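Local coordinates for protein MATE family efflux transporter (Vibrio cholerae, PDB 6IDR) that probably exports drugs and other toxic compounds across the cell membrane, as a multidrug and toxic compound extrusion (MATE) transporter driven by an ion gradient, at residues Ala87-Gly92 and Trp221-Ile226. Residues are numbered along the deposited sequence; the frame is centred on the assembly and turned at random.
Sequences AKQLGG and WQDLNI. With OLC ((2R)-2,3-dihydroxypropyl (9Z)-octadec-9-enoate), chain C.
Gln-89 reaches out from helix 84-111 to Asp-223 in the loop and makes the one hydrogen bond that joins 87-92 to 221-226. Gln-89 NE2 lies 2.7 Å from Asp-223 OD1, with an N-H...O angle of 145°. The oxygen sits in the plane of the glutamine amide, yet the bond comes to the syn side of the carboxylate from 33° out of its plane, and the amide and carboxylate planes stand nearly perpendicular. The same NE2 also donates to Gln-220 O, so one amide nitrogen grips the loop at two places. Asp-223 OD2 lies close to Glu-85 OE1; such proximity of like charges could raise the proton affinity of one of them.

Van der Waals packing is built round Leu-224, which lies alongside the Gln-89 chain and runs in the opposite sense. Leu-224 CB packs 3.6 Å from Gln-89 OE1, while the apolar contact is made by Leu-224 CD2, 3.8 Å from Gln-89 CB. With CG anti to the backbone N (chi1 172°), the leucine also places CD2 over one face of the Trp-221 ring, near its rim. The monoolein chain lies over the opposite face, its C13 3.6 Å from Trp-221 CZ3.

The indole turns its edge to the helix backbone: Trp-221 CZ2 comes within 3.7 Å of Gly-92 C. Its NE1 is hydrogen-bonded to Ser-218 O, and further along the helix the ring touches Leu-93 and Val-96.

Together these contacts pin the linker between helices 190-213 and 226-259 against the start of helix 84-111, an arrangement consistent with the loop that connects the two six-helix lobes of the MATE fold.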
# COMPACT_ATOMS: atom_id res chain seq x y z
N ALA A 87 18.24 12.94 12.31
CA ALA A 87 16.95 12.30 12.10
C ALA A 87 15.83 13.32 11.96
O ALA A 87 14.98 13.20 11.07
CB ALA A 87 16.65 11.33 13.23
N LYS A 88 15.83 14.32 12.84
CA LYS A 88 14.77 15.32 12.83
C LYS A 88 14.96 16.32 11.69
O LYS A 88 13.99 16.93 11.23
CB LYS A 88 14.71 16.06 14.17
CG LYS A 88 15.91 16.92 14.49
CD LYS A 88 15.69 17.70 15.77
CE LYS A 88 16.81 18.68 16.04
NZ LYS A 88 16.52 19.52 17.24
N GLN A 89 16.20 16.48 11.25
CA GLN A 89 16.49 17.29 10.06
C GLN A 89 15.95 16.59 8.82
O GLN A 89 15.44 17.23 7.90
CB GLN A 89 18.00 17.53 9.93
CG GLN A 89 18.57 18.54 10.91
CD GLN A 89 20.09 18.59 10.88
OE1 GLN A 89 20.74 17.60 10.53
NE2 GLN A 89 20.66 19.73 11.24
N LEU A 90 16.08 15.26 8.81
CA LEU A 90 15.57 14.44 7.71
C LEU A 90 14.05 14.54 7.61
O LEU A 90 13.50 14.65 6.52
CB LEU A 90 15.98 12.98 7.89
CG LEU A 90 17.19 12.51 7.09
CD1 LEU A 90 17.54 11.07 7.45
CD2 LEU A 90 16.91 12.62 5.60
N GLY A 91 13.39 14.50 8.76
CA GLY A 91 11.94 14.61 8.81
C GLY A 91 11.44 15.91 8.21
O GLY A 91 10.47 15.91 7.46
N GLY A 92 12.11 17.01 8.54
CA GLY A 92 11.76 18.30 7.99
C GLY A 92 11.99 18.37 6.50
O GLY A 92 11.18 18.92 5.76
N TRP A 221 18.91 23.53 8.92
CA TRP A 221 19.76 22.64 8.12
C TRP A 221 21.15 23.21 7.87
O TRP A 221 21.72 23.04 6.79
CB TRP A 221 19.09 22.35 6.77
CG TRP A 221 17.69 21.80 6.88
CD1 TRP A 221 17.14 21.18 7.97
CD2 TRP A 221 16.68 21.82 5.87
NE1 TRP A 221 15.84 20.82 7.69
CE2 TRP A 221 15.54 21.20 6.41
CE3 TRP A 221 16.63 22.30 4.56
CZ2 TRP A 221 14.35 21.05 5.69
CZ3 TRP A 221 15.45 22.15 3.84
CH2 TRP A 221 14.33 21.53 4.41
N GLN A 222 21.71 23.89 8.88
CA GLN A 222 23.05 24.45 8.76
C GLN A 222 24.08 23.34 8.62
O GLN A 222 24.90 23.35 7.70
CB GLN A 222 23.38 25.32 9.98
CG GLN A 222 22.42 26.49 10.21
CD GLN A 222 21.21 26.10 11.05
OE1 GLN A 222 20.95 24.92 11.27
NE2 GLN A 222 20.48 27.10 11.52
N ASP A 223 24.03 22.37 9.53
CA ASP A 223 24.98 21.26 9.54
C ASP A 223 24.42 20.02 8.84
O ASP A 223 24.96 18.92 8.98
CB ASP A 223 25.36 20.91 10.98
CG ASP A 223 24.16 20.59 11.84
OD1 ASP A 223 23.04 20.97 11.46
OD2 ASP A 223 24.34 19.96 12.90
N LEU A 224 23.33 20.20 8.10
CA LEU A 224 22.71 19.10 7.37
C LEU A 224 23.19 19.04 5.92
O LEU A 224 22.99 19.98 5.15
CB LEU A 224 21.18 19.23 7.40
CG LEU A 224 20.44 18.23 6.51
CD1 LEU A 224 20.66 16.81 7.00
CD2 LEU A 224 18.95 18.56 6.44
N ASN A 225 23.82 17.92 5.56
CA ASN A 225 24.21 17.69 4.18
C ASN A 225 22.99 17.28 3.36
O ASN A 225 22.57 16.12 3.38
CB ASN A 225 25.30 16.61 4.10
CG ASN A 225 25.99 16.57 2.75
OD1 ASN A 225 25.41 16.93 1.72
ND2 ASN A 225 27.24 16.12 2.74
N ILE A 226 22.42 18.24 2.64
CA ILE A 226 21.17 18.03 1.91
C ILE A 226 21.32 17.05 0.75
O ILE A 226 20.51 16.13 0.61
CB ILE A 226 20.62 19.37 1.38
CG1 ILE A 226 20.31 20.32 2.54
CG2 ILE A 226 19.38 19.14 0.53
CD1 ILE A 226 19.70 21.63 2.11
C18 OLC C . 10.10 25.84 1.27
C17 OLC C . 10.95 26.53 2.32
C11 OLC C . 16.19 26.75 5.92
C16 OLC C . 12.28 25.83 2.44
C12 OLC C . 14.73 26.43 6.16
C15 OLC C . 13.05 26.42 3.61
C13 OLC C . 14.34 25.22 5.35
C14 OLC C . 14.29 25.58 3.88